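Local coordinates for protein time interval measuring enzyme TIME (Bombyx mori, PDB 2E47) that probably converts superoxide radicals to hydrogen peroxide and oxygen, as a copper- and zinc-binding member of the Cu-Zn superoxide dismutase family, at residues 74-78 against 128-132; 27-33 against 107-111; 38-44 against 93-99; 8-12 against 23-27. All coordinates share one frame; numbering follows the deposited sequence.

How the contacts relate
The four contacts are spread over a Cu-Zn superoxide dismutase Greek-key barrel. Contact 1 lies at the metal site, where its His-75 binds zinc and has its side chain about 6 Å from the copper. Contact 2 and contact 4 are immediate neighbours, with centres about 10 Å apart: they share Gln-27, and Leu-110 and Val-33 of contact 2 pack on Phe-25 of contact 4. Contact 3 sits at the other end of the barrel, its centre about 27 Å from that of contact 2. Strand 20-27 ends in contact 4, and its neighbour, strand 33-40, starts in contact 2 and ends in contact 3, although the nearest atoms of contacts 3 and 4 stay about 4 Å apart.

Contact 1 (74-78 against 128-132); sequences DHGHP and DDYGK. With ZN (zinc ion), chain F.
The Tyr-130 ring has His-77 ND1 over one face, 3.5 Å above the plane, Asp-128 O, from two residues earlier, over the opposite face, and a water at its edge. The His-77 edge is turned to the first of these faces, an edge-to-face pair with planes at 56°, and Pro-78 CD lies over one face of the His-77 ring. The contact belongs to the Cu-Zn superoxide dismutase metal site, where the zinc-binding loop meets the loop after strand 120-124. Here the His-75 imidazole and Asp-128 carboxylate are nearly coplanar. With CG anti to the backbone N (chi1 -179°), His-75 spans from metal to acid: ND1 binds zinc at 2.1 Å, alongside His-67, His-84 and Asp-87, while NE2 donates to the syn side of Asp-128 OD2 at 2.5 Å. Tyr-130 N reaches the same OD2 on its anti side, well out of the carboxylate plane, closing an Asx turn, so two N-H groups grip this one oxygen. As in relatives, Asp-128 links the metal sites, its OD1 also hydrogen-bonding His-50 of the copper site. The water donates to Asp-128 OD1 at 2.7 Å and to Gly-76 O at 2.9 Å.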
loop_
_atom_site.group_PDB
_atom_site.type_symbol
_atom_site.label_atom_id
_atom_site.label_comp_id
_atom_site.label_asym_id
_atom_site.label_seq_id
_atom_site.Cartn_x
_atom_site.Cartn_y
_atom_site.Cartn_z
ATOM N N ASP A 74 -11.095 5.975 22.366
ATOM C CA ASP A 74 -12.310 5.347 21.933
ATOM C C ASP A 74 -12.640 5.882 20.524
ATOM O O ASP A 74 -12.059 6.907 20.067
ATOM C CB ASP A 74 -13.461 5.682 22.877
ATOM C CG ASP A 74 -13.227 5.163 24.337
ATOM O OD1 ASP A 74 -12.958 3.977 24.557
ATOM O OD2 ASP A 74 -13.393 5.953 25.258
ATOM N N HIS A 75 -13.594 5.227 19.891
ATOM C CA HIS A 75 -14.047 5.651 18.592
ATOM C C HIS A 75 -14.790 6.926 18.766
ATOM O O HIS A 75 -15.607 7.030 19.645
ATOM C CB HIS A 75 -14.981 4.584 17.949
ATOM C CG HIS A 75 -15.446 4.970 16.593
ATOM N ND1 HIS A 75 -14.615 4.911 15.485
ATOM C CD2 HIS A 75 -16.642 5.435 16.155
ATOM C CE1 HIS A 75 -15.279 5.357 14.426
ATOM N NE2 HIS A 75 -16.504 5.682 14.801
ATOM N N GLY A 76 -14.583 7.894 17.886
ATOM C CA GLY A 76 -15.351 9.110 17.994
ATOM C C GLY A 76 -15.634 9.768 16.661
ATOM O O GLY A 76 -15.381 9.204 15.605
ATOM N N HIS A 77 -16.143 10.979 16.753
ATOM C CA HIS A 77 -16.278 11.908 15.642
ATOM C C HIS A 77 -14.914 12.540 15.309
ATOM O O HIS A 77 -14.124 12.865 16.228
ATOM C CB HIS A 77 -17.320 12.981 15.974
ATOM C CG HIS A 77 -17.623 13.926 14.816
ATOM N ND1 HIS A 77 -18.798 13.872 14.082
ATOM C CD2 HIS A 77 -16.924 14.970 14.304
ATOM C CE1 HIS A 77 -18.784 14.811 13.143
ATOM N NE2 HIS A 77 -17.645 15.485 13.250
ATOM N N PRO A 78 -14.613 12.733 13.996
ATOM C CA PRO A 78 -13.327 13.350 13.649
ATOM C C PRO A 78 -13.134 14.723 14.323
ATOM O O PRO A 78 -12.011 15.159 14.475
ATOM C CB PRO A 78 -13.386 13.547 12.126
ATOM C CG PRO A 78 -14.645 12.826 11.672
ATOM C CD PRO A 78 -15.405 12.315 12.818
ATOM N N ASP A 128 -21.029 5.643 9.926
ATOM C CA ASP A 128 -20.363 5.664 11.233
ATOM C C ASP A 128 -21.272 6.470 12.190
ATOM O O ASP A 128 -21.622 7.599 11.862
ATOM C CB ASP A 128 -19.056 6.428 11.018
ATOM C CG ASP A 128 -18.110 6.405 12.231
ATOM O OD1 ASP A 128 -16.888 6.558 11.969
ATOM O OD2 ASP A 128 -18.556 6.270 13.408
ATOM N N ASP A 129 -21.602 5.925 13.374
ATOM C CA ASP A 129 -22.500 6.626 14.329
ATOM C C ASP A 129 -21.692 7.428 15.385
ATOM O O ASP A 129 -22.232 7.975 16.367
ATOM C CB ASP A 129 -23.437 5.600 14.983
ATOM C CG ASP A 129 -22.706 4.674 15.987
ATOM O OD1 ASP A 129 -23.313 3.639 16.365
ATOM O OD2 ASP A 129 -21.527 4.947 16.392
ATOM N N TYR A 130 -20.386 7.480 15.155
ATOM C CA TYR A 130 -19.421 8.341 15.835
ATOM C C TYR A 130 -19.268 7.980 17.303
ATOM O O TYR A 130 -18.801 8.808 18.092
ATOM C CB TYR A 130 -19.722 9.815 15.674
ATOM C CG TYR A 130 -19.958 10.323 14.286
ATOM C CD1 TYR A 130 -18.972 10.198 13.276
ATOM C CD2 TYR A 130 -21.173 10.973 13.967
ATOM C CE1 TYR A 130 -19.192 10.710 11.971
ATOM C CE2 TYR A 130 -21.419 11.421 12.684
ATOM C CZ TYR A 130 -20.419 11.312 11.692
ATOM O OH TYR A 130 -20.677 11.821 10.434
ATOM N N GLY A 131 -19.615 6.741 17.658
ATOM C CA GLY A 131 -19.512 6.259 19.047
ATOM C C GLY A 131 -20.605 6.820 19.977
ATOM O O GLY A 131 -20.480 6.755 21.174
ATOM N N LYS A 132 -21.681 7.354 19.414
ATOM C CA LYS A 132 -22.682 8.110 20.174
ATOM C C LYS A 132 -23.971 7.316 20.412
ATOM O O LYS A 132 -24.899 7.772 21.140
ATOM C CB LYS A 132 -23.016 9.405 19.455
ATOM C CG LYS A 132 -21.831 10.281 19.276
ATOM C CD LYS A 132 -22.171 11.481 18.421
ATOM C CE LYS A 132 -20.951 12.447 18.399
ATOM N NZ LYS A 132 -20.816 13.002 17.039
HETATM ZN ZN ZN F . -12.668 4.291 15.176
HETATM O O HOH W 1 -15.460 8.680 12.703
#

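Contact 2 (27-33 against 107-111); sequences QVQDGKV and QISLS
Apolar packing between a tight turn and a longer loop makes this contact, at one end of the barrel, with no hydrogen bond passing between segments 27-33 and 107-111. Val-33 makes the largest single contribution, from the start of strand 33-40. Its CG1 meets Ile-108 CD1 at 3.8 Å, the two side chains crossing at about a right angle, while CG2 rests against Ile-108 O at 3.5 Å and then against Ser-109 CA. Ile-108 has CG1 between the backbone N and the carbonyl carbon (chi1 59°), a crowded position that nevertheless turns its CD1 to the valine. Val-33 shares backbone hydrogen bonds with Asp-105, and Ser-109 with Ile-116. Segment 27-33 is the connection of a beta hairpin between strands 20-27 and 33-40, drawn tight by a bond of 2.8 Å from Val-28 N to Lys-32 O. Segment 107-111 belongs to the long connection that follows strand 98-105 in this Greek-key barrel, and it lies over the barrel end, with Ile-108 and Leu-110 both packing on Phe-25 of strand 20-27. Further out, Gln-27 and Leu-110 slide past each other in opposite directions, bringing Gln-27 OE1 to 3.7 Å from Leu-110 CB. Beside them Ser-109 OG donates to Ser-111 O at 3.0 Å, tilted from the carbonyl plane, a side-chain-to-backbone bond within its own loop. With an alanine in place of Ser-109, the Ser-111 carbonyl would probably be left without this donor and this part of the loop less firmly fixed.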
loop_
_atom_site.group_PDB
_atom_site.type_symbol
_atom_site.label_atom_id
_atom_site.label_comp_id
_atom_site.label_asym_id
_atom_site.label_seq_id
_atom_site.Cartn_x
_atom_site.Cartn_y
_atom_site.Cartn_z
ATOM N N GLN A 27 -0.012 16.942 2.843
ATOM C CA GLN A 27 0.244 17.613 4.072
ATOM C C GLN A 27 0.049 19.099 3.773
ATOM O O GLN A 27 0.396 19.550 2.697
ATOM C CB GLN A 27 1.683 17.310 4.557
ATOM C CG GLN A 27 1.952 17.822 6.000
ATOM C CD GLN A 27 2.785 16.858 6.876
ATOM O OE1 GLN A 27 2.786 15.630 6.694
ATOM N NE2 GLN A 27 3.452 17.428 7.880
ATOM N N VAL A 28 -0.601 19.814 4.679
ATOM C CA VAL A 28 -0.847 21.233 4.497
ATOM C C VAL A 28 -0.324 21.973 5.747
ATOM O O VAL A 28 0.303 21.370 6.630
ATOM C CB VAL A 28 -2.365 21.571 4.136
ATOM C CG1 VAL A 28 -2.771 21.030 2.793
ATOM C CG2 VAL A 28 -3.342 21.069 5.152
ATOM N N GLN A 29 -0.639 23.262 5.838
ATOM C CA GLN A 29 -0.232 24.117 6.957
ATOM C C GLN A 29 -0.445 23.526 8.362
ATOM O O GLN A 29 -1.490 22.928 8.687
ATOM C CB GLN A 29 -0.866 25.516 6.822
ATOM C CG GLN A 29 -0.875 26.087 5.347
ATOM C CD GLN A 29 -1.795 25.271 4.354
ATOM O OE1 GLN A 29 -1.422 25.001 3.182
ATOM N NE2 GLN A 29 -3.005 24.903 4.830
ATOM N N ASP A 30 0.611 23.662 9.162
ATOM C CA ASP A 30 0.656 23.232 10.551
ATOM C C ASP A 30 0.524 21.727 10.754
ATOM O O ASP A 30 0.104 21.255 11.804
ATOM C CB ASP A 30 -0.300 24.091 11.399
ATOM C CG ASP A 30 -0.023 25.641 11.216
ATOM O OD1 ASP A 30 1.123 26.111 11.498
ATOM O OD2 ASP A 30 -0.943 26.392 10.774
ATOM N N GLY A 31 0.928 20.969 9.734
ATOM C CA GLY A 31 1.018 19.499 9.860
ATOM C C GLY A 31 -0.306 18.746 9.686
ATOM O O GLY A 31 -0.373 17.547 9.915
ATOM N N LYS A 32 -1.356 19.417 9.273
ATOM C CA LYS A 32 -2.624 18.692 9.001
ATOM C C LYS A 32 -2.608 18.032 7.619
ATOM O O LYS A 32 -1.752 18.352 6.799
ATOM C CB LYS A 32 -3.821 19.641 9.118
ATOM C CG LYS A 32 -4.011 20.222 10.543
ATOM C CD LYS A 32 -4.694 21.566 10.421
ATOM C CE LYS A 32 -5.861 21.706 11.390
ATOM N NZ LYS A 32 -5.449 21.630 12.830
ATOM N N VAL A 33 -3.597 17.189 7.341
ATOM C CA VAL A 33 -3.582 16.465 6.071
ATOM C C VAL A 33 -4.841 16.763 5.284
ATOM O O VAL A 33 -5.943 16.640 5.810
ATOM C CB VAL A 33 -3.276 14.944 6.292
ATOM C CG1 VAL A 33 -3.456 14.064 4.986
ATOM C CG2 VAL A 33 -1.817 14.790 6.861
ATOM N N GLN A 107 -5.543 14.790 12.907
ATOM C CA GLN A 107 -4.939 13.688 13.668
ATOM C C GLN A 107 -3.945 12.827 12.839
ATOM O O GLN A 107 -2.863 12.478 13.320
ATOM C CB GLN A 107 -6.061 12.789 14.229
ATOM C CG GLN A 107 -6.073 12.577 15.710
ATOM C CD GLN A 107 -6.091 13.890 16.389
ATOM O OE1 GLN A 107 -6.975 14.697 16.145
ATOM N NE2 GLN A 107 -5.067 14.166 17.176
ATOM N N ILE A 108 -4.329 12.452 11.616
ATOM C CA ILE A 108 -3.461 11.685 10.756
ATOM C C ILE A 108 -2.222 12.500 10.313
ATOM O O ILE A 108 -2.270 13.723 10.216
ATOM C CB ILE A 108 -4.220 11.143 9.494
ATOM C CG1 ILE A 108 -4.833 12.275 8.660
ATOM C CG2 ILE A 108 -5.352 10.108 9.900
ATOM C CD1 ILE A 108 -5.458 11.819 7.258
ATOM N N SER A 109 -1.172 11.799 9.960
ATOM C CA SER A 109 0.013 12.409 9.447
ATOM C C SER A 109 0.612 11.430 8.398
ATOM O O SER A 109 0.265 10.228 8.321
ATOM C CB SER A 109 1.025 12.605 10.583
ATOM O OG SER A 109 2.162 13.354 10.154
ATOM N N LEU A 110 1.533 11.964 7.619
ATOM C CA LEU A 110 2.245 11.219 6.610
ATOM C C LEU A 110 3.513 10.574 7.176
ATOM O O LEU A 110 4.067 9.663 6.573
ATOM C CB LEU A 110 2.537 12.129 5.429
ATOM C CG LEU A 110 1.275 12.520 4.622
ATOM C CD1 LEU A 110 1.774 12.922 3.273
ATOM C CD2 LEU A 110 0.212 11.455 4.489
ATOM N N SER A 111 3.920 10.995 8.375
ATOM C CA SER A 111 5.046 10.367 9.090
ATOM C C SER A 111 4.853 10.470 10.615
ATOM O O SER A 111 3.857 11.009 11.087
ATOM C CB SER A 111 6.394 10.991 8.665
ATOM O OG SER A 111 6.450 12.364 9.007
#

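Contact 3 (38-44 against 93-99); sequences GITGLPP and FDENHYS
Ile-39 and Ser-99 exchange both of their backbone bonds, Ile-39 N to Ser-99 O and Ser-99 N to Ile-39 O, each 2.8 Å long, as a hydrogen-bonded antiparallel pair. The ladder goes one step further, Gly-41 N donating to His-97 O at 2.9 Å in the carbonyl plane. Further on, Leu-42 O has His-97 CA at 3.1 Å in a CA-H...O contact, and Pro-43 O accepts from the hydroxyl of Tyr-47. Within 93-99, a type I turn from Asp-94 to His-97 is held by backbone bonds of 2.8 Å, His-97 N to Asp-94 O and Asp-94 N to Tyr-98 O, and Asp-94 OD2 takes Tyr-98 N from above the carboxylate plane as well as a weak bond from Asn-96 N. Ser-99 OG is hydrogen-bonded to Val-92 O. In the Greek-key barrel both segments hold strand ends and adjoining turns at one end, 38-44 leading from strand 33-40 to strand 45-52. Phe-93, its CG anti to the carbonyl carbon (chi1 -76°), places its ring between Leu-42 CB, over the centre of one face and 4° off the normal, and Ser-99 CB over the other. Leu-42, which also touches Ile-19, probably corresponds to the leucine that plugs this end in relatives. The His-97 ring lies with one face under Pro-43 CA, its ND1 donating to Glu-95 O at 3.3 Å, though from above the carbonyl plane. Were His-97 replaced by an alanine, Glu-95 O would probably lose that donor and Pro-43 the ring face beneath it. Thr-40 CG2 meets the edge of the Tyr-98 ring.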
loop_
_atom_site.group_PDB
_atom_site.type_symbol
_atom_site.label_atom_id
_atom_site.label_comp_id
_atom_site.label_asym_id
_atom_site.label_seq_id
_atom_site.Cartn_x
_atom_site.Cartn_y
_atom_site.Cartn_z
ATOM N N GLY A 38 -12.523 10.973 -5.021
ATOM C CA GLY A 38 -13.854 10.717 -5.544
ATOM C C GLY A 38 -13.978 9.239 -5.492
ATOM O O GLY A 38 -12.989 8.556 -5.709
ATOM N N ILE A 39 -15.174 8.735 -5.184
ATOM C CA ILE A 39 -15.441 7.287 -5.189
ATOM C C ILE A 39 -16.765 7.181 -5.900
ATOM O O ILE A 39 -17.593 8.045 -5.726
ATOM C CB ILE A 39 -15.551 6.723 -3.768
ATOM C CG1 ILE A 39 -14.263 7.002 -2.968
ATOM C CG2 ILE A 39 -15.834 5.211 -3.749
ATOM C CD1 ILE A 39 -14.546 6.675 -1.486
ATOM N N THR A 40 -16.941 6.182 -6.748
ATOM C CA THR A 40 -18.259 5.869 -7.282
ATOM C C THR A 40 -18.661 4.434 -6.941
ATOM O O THR A 40 -17.825 3.545 -6.744
ATOM C CB THR A 40 -18.287 6.038 -8.827
ATOM O OG1 THR A 40 -17.310 5.140 -9.376
ATOM C CG2 THR A 40 -17.864 7.428 -9.160
ATOM N N GLY A 41 -19.953 4.207 -6.838
ATOM C CA GLY A 41 -20.444 2.851 -6.685
ATOM C C GLY A 41 -21.405 2.603 -5.547
ATOM O O GLY A 41 -21.838 1.483 -5.384
ATOM N N LEU A 42 -21.728 3.603 -4.722
ATOM C CA LEU A 42 -22.751 3.355 -3.710
ATOM C C LEU A 42 -23.900 4.321 -3.842
ATOM O O LEU A 42 -23.721 5.440 -4.291
ATOM C CB LEU A 42 -22.215 3.464 -2.302
ATOM C CG LEU A 42 -21.180 2.438 -1.902
ATOM C CD1 LEU A 42 -20.450 3.018 -0.667
ATOM C CD2 LEU A 42 -21.792 1.110 -1.707
ATOM N N PRO A 43 -25.080 3.892 -3.428
ATOM C CA PRO A 43 -26.276 4.757 -3.511
ATOM C C PRO A 43 -26.174 6.012 -2.619
ATOM O O PRO A 43 -25.379 6.005 -1.695
ATOM C CB PRO A 43 -27.418 3.837 -3.007
ATOM C CG PRO A 43 -26.835 2.652 -2.431
ATOM C CD PRO A 43 -25.368 2.535 -2.906
ATOM N N PRO A 44 -27.020 7.034 -2.834
ATOM C CA PRO A 44 -26.866 8.291 -2.084
ATOM C C PRO A 44 -27.033 7.952 -0.571
ATOM O O PRO A 44 -27.854 7.124 -0.208
ATOM C CB PRO A 44 -28.053 9.143 -2.570
ATOM C CG PRO A 44 -29.099 8.052 -3.088
ATOM C CD PRO A 44 -28.197 7.045 -3.735
ATOM N N PHE A 93 -22.371 9.995 -0.580
ATOM C CA PHE A 93 -22.633 9.729 -1.997
ATOM C C PHE A 93 -23.840 10.520 -2.483
ATOM O O PHE A 93 -24.783 10.724 -1.724
ATOM C CB PHE A 93 -22.851 8.226 -2.241
ATOM C CG PHE A 93 -21.583 7.463 -2.214
ATOM C CD1 PHE A 93 -20.979 7.068 -3.394
ATOM C CD2 PHE A 93 -20.936 7.202 -0.980
ATOM C CE1 PHE A 93 -19.785 6.422 -3.376
ATOM C CE2 PHE A 93 -19.752 6.494 -0.944
ATOM C CZ PHE A 93 -19.173 6.097 -2.153
ATOM N N ASP A 94 -23.788 10.981 -3.750
ATOM C CA ASP A 94 -24.904 11.743 -4.303
ATOM C C ASP A 94 -25.821 10.807 -5.037
ATOM O O ASP A 94 -25.564 9.603 -5.116
ATOM C CB ASP A 94 -24.450 12.923 -5.203
ATOM C CG ASP A 94 -23.725 12.472 -6.457
ATOM O OD1 ASP A 94 -22.917 13.239 -6.978
ATOM O OD2 ASP A 94 -23.895 11.313 -6.878
ATOM N N GLU A 95 -26.895 11.372 -5.597
ATOM C CA GLU A 95 -27.909 10.616 -6.345
ATOM C C GLU A 95 -27.307 9.877 -7.526
ATOM O O GLU A 95 -27.831 8.854 -7.954
ATOM C CB GLU A 95 -28.992 11.587 -6.814
ATOM C CG GLU A 95 -29.813 12.132 -5.661
ATOM C CD GLU A 95 -31.250 11.611 -5.661
ATOM O OE1 GLU A 95 -31.470 10.402 -5.360
ATOM O OE2 GLU A 95 -32.166 12.429 -5.967
ATOM N N ASN A 96 -26.176 10.380 -8.016
ATOM C CA ASN A 96 -25.408 9.734 -9.092
ATOM C C ASN A 96 -24.428 8.671 -8.606
ATOM O O ASN A 96 -23.541 8.287 -9.372
ATOM C CB ASN A 96 -24.604 10.782 -9.891
ATOM C CG ASN A 96 -25.488 11.896 -10.477
ATOM O OD1 ASN A 96 -25.916 12.829 -9.770
ATOM N ND2 ASN A 96 -25.738 11.816 -11.774
ATOM N N HIS A 97 -24.554 8.199 -7.353
ATOM C CA HIS A 97 -23.619 7.189 -6.822
ATOM C C HIS A 97 -22.151 7.623 -6.867
ATOM O O HIS A 97 -21.244 6.807 -7.040
ATOM C CB HIS A 97 -23.802 5.865 -7.544
ATOM C CG HIS A 97 -25.158 5.262 -7.348
ATOM N ND1 HIS A 97 -26.317 5.997 -7.456
ATOM C CD2 HIS A 97 -25.542 4.004 -7.038
ATOM C CE1 HIS A 97 -27.360 5.219 -7.216
ATOM N NE2 HIS A 97 -26.918 4.009 -6.947
ATOM N N TYR A 98 -21.936 8.916 -6.705
ATOM C CA TYR A 98 -20.627 9.500 -6.679
ATOM C C TYR A 98 -20.368 10.254 -5.344
ATOM O O TYR A 98 -21.236 10.980 -4.871
ATOM C CB TYR A 98 -20.471 10.458 -7.844
ATOM C CG TYR A 98 -19.279 11.345 -7.719
ATOM C CD1 TYR A 98 -18.009 10.884 -8.030
ATOM C CD2 TYR A 98 -19.418 12.666 -7.274
ATOM C CE1 TYR A 98 -16.888 11.748 -7.896
ATOM C CE2 TYR A 98 -18.308 13.515 -7.139
ATOM C CZ TYR A 98 -17.059 13.042 -7.461
ATOM O OH TYR A 98 -15.968 13.884 -7.328
ATOM N N SER A 99 -19.172 10.089 -4.768
ATOM C CA SER A 99 -18.819 10.743 -3.536
ATOM C C SER A 99 -17.566 11.576 -3.805
ATOM O O SER A 99 -16.538 11.031 -4.219
ATOM C CB SER A 99 -18.446 9.757 -2.466
ATOM O OG SER A 99 -17.978 10.509 -1.345
#

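Contact 4 (8-12 against 23-27); sequences SRAIA and ITFTQ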
loop_
_atom_site.group_PDB
_atom_site.type_symbol
_atom_site.label_atom_id
_atom_site.label_comp_id
_atom_site.label_asym_id
_atom_site.label_seq_id
_atom_site.Cartn_x
_atom_site.Cartn_y
_atom_site.Cartn_z
ATOM N N SER A 8 5.897 15.267 0.350
ATOM C CA SER A 8 5.293 13.932 0.452
ATOM C C SER A 8 3.788 13.958 0.334
ATOM O O SER A 8 3.122 14.753 1.011
ATOM C CB SER A 8 5.646 13.297 1.794
ATOM O OG SER A 8 6.504 12.185 1.557
ATOM N N ARG A 9 3.281 13.108 -0.562
ATOM C CA ARG A 9 1.854 12.799 -0.652
ATOM C C ARG A 9 1.655 11.268 -0.574
ATOM O O ARG A 9 2.614 10.492 -0.650
ATOM C CB ARG A 9 1.270 13.351 -1.956
ATOM C CG ARG A 9 1.567 14.844 -2.153
ATOM C CD ARG A 9 0.791 15.445 -3.314
ATOM N NE ARG A 9 1.134 14.839 -4.617
ATOM C CZ ARG A 9 0.307 14.779 -5.676
ATOM N NH1 ARG A 9 -0.931 15.296 -5.619
ATOM N NH2 ARG A 9 0.716 14.175 -6.795
ATOM N N ALA A 10 0.412 10.840 -0.442
ATOM C CA ALA A 10 0.101 9.419 -0.405
ATOM C C ALA A 10 -1.225 9.234 -1.083
ATOM O O ALA A 10 -1.958 10.186 -1.302
ATOM C CB ALA A 10 0.047 8.952 1.007
ATOM N N ILE A 11 -1.546 8.015 -1.442
ATOM C CA ILE A 11 -2.737 7.794 -2.236
ATOM C C ILE A 11 -3.162 6.360 -1.933
ATOM O O ILE A 11 -2.293 5.508 -1.617
ATOM C CB ILE A 11 -2.426 7.882 -3.727
ATOM C CG1 ILE A 11 -3.721 7.677 -4.538
ATOM C CG2 ILE A 11 -1.386 6.792 -4.148
ATOM C CD1 ILE A 11 -3.634 8.247 -6.019
ATOM N N ALA A 12 -4.470 6.116 -1.938
ATOM C CA ALA A 12 -5.053 4.748 -1.769
ATOM C C ALA A 12 -6.013 4.611 -2.905
ATOM O O ALA A 12 -6.715 5.588 -3.242
ATOM C CB ALA A 12 -5.872 4.645 -0.456
ATOM N N ILE A 23 -8.088 8.142 -3.441
ATOM C CA ILE A 23 -8.001 9.060 -2.284
ATOM C C ILE A 23 -6.569 9.458 -2.066
ATOM O O ILE A 23 -5.726 8.590 -1.902
ATOM C CB ILE A 23 -8.621 8.421 -1.003
ATOM C CG1 ILE A 23 -10.076 8.026 -1.294
ATOM C CG2 ILE A 23 -8.592 9.433 0.249
ATOM C CD1 ILE A 23 -10.146 6.629 -1.700
ATOM N N THR A 24 -6.329 10.777 -2.055
ATOM C CA THR A 24 -5.040 11.382 -2.034
ATOM C C THR A 24 -4.854 12.092 -0.654
ATOM O O THR A 24 -5.807 12.645 -0.152
ATOM C CB THR A 24 -5.046 12.381 -3.240
ATOM O OG1 THR A 24 -4.454 11.766 -4.429
ATOM C CG2 THR A 24 -4.507 13.650 -2.942
ATOM N N PHE A 25 -3.644 12.110 -0.100
ATOM C CA PHE A 25 -3.407 12.736 1.218
ATOM C C PHE A 25 -2.269 13.692 1.031
ATOM O O PHE A 25 -1.222 13.267 0.608
ATOM C CB PHE A 25 -2.952 11.664 2.204
ATOM C CG PHE A 25 -3.963 10.555 2.410
ATOM C CD1 PHE A 25 -4.811 10.591 3.523
ATOM C CD2 PHE A 25 -4.080 9.517 1.502
ATOM C CE1 PHE A 25 -5.746 9.598 3.723
ATOM C CE2 PHE A 25 -5.023 8.486 1.670
ATOM C CZ PHE A 25 -5.851 8.510 2.797
ATOM N N THR A 26 -2.415 14.953 1.397
ATOM C CA THR A 26 -1.369 15.921 1.152
ATOM C C THR A 26 -1.241 16.754 2.394
ATOM O O THR A 26 -2.244 17.173 2.977
ATOM C CB THR A 26 -1.722 16.802 -0.092
ATOM O OG1 THR A 26 -2.909 17.515 0.192
ATOM C CG2 THR A 26 -2.169 15.949 -1.214
ATOM N N GLN A 27 -0.012 16.942 2.843
ATOM C CA GLN A 27 0.244 17.613 4.072
ATOM C C GLN A 27 0.049 19.099 3.773
ATOM O O GLN A 27 0.396 19.550 2.697
ATOM C CB GLN A 27 1.683 17.310 4.557
ATOM C CG GLN A 27 1.952 17.822 6.000
ATOM C CD GLN A 27 2.785 16.858 6.876
ATOM O OE1 GLN A 27 2.786 15.630 6.694
ATOM N NE2 GLN A 27 3.452 17.428 7.880
#
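Strands 9-12 and 23-27 run antiparallel, their axes 4.5 Å apart at closest approach with 163° between their directions, as the two arms of a beta hairpin. Ala-10 with Phe-25 and Ala-12 with Ile-23 are hydrogen-bonded pairs. Ala-10 N gives a bond of 3.1 Å to Phe-25 O, the return bond from Phe-25 N to Ala-10 O is 2.8 Å, and Ala-12 and Ile-23 are joined likewise in both directions. Between them Ile-11 and Thr-24 form a non-hydrogen-bonded pair. The face carrying Ala-10, Ala-12, Ile-23 and Phe-25 turns into the barrel core. There Phe-25, its CG anti to the carbonyl carbon (chi1 -60°), sets its ring edge against the neighbouring strand, CD2 being 3.6 Å from Ala-10 O, and also touches Ile-153 of strand 147-155. On the other face Ile-11 CD1 approaches Thr-24 OG1 at 3.9 Å, while Arg-9 lies alongside Thr-26, its CD near the threonine CG2. Inside, the backbone satisfies its own polar atoms, and the small alanine side chains are consistent with the Phe-25 edge lying close to this strand; on the other face Ile-11 meets both a bound N-acetylglucosamine and Gly-55 of the second subunit, beside the polar Arg-9, Thr-24 and Thr-26.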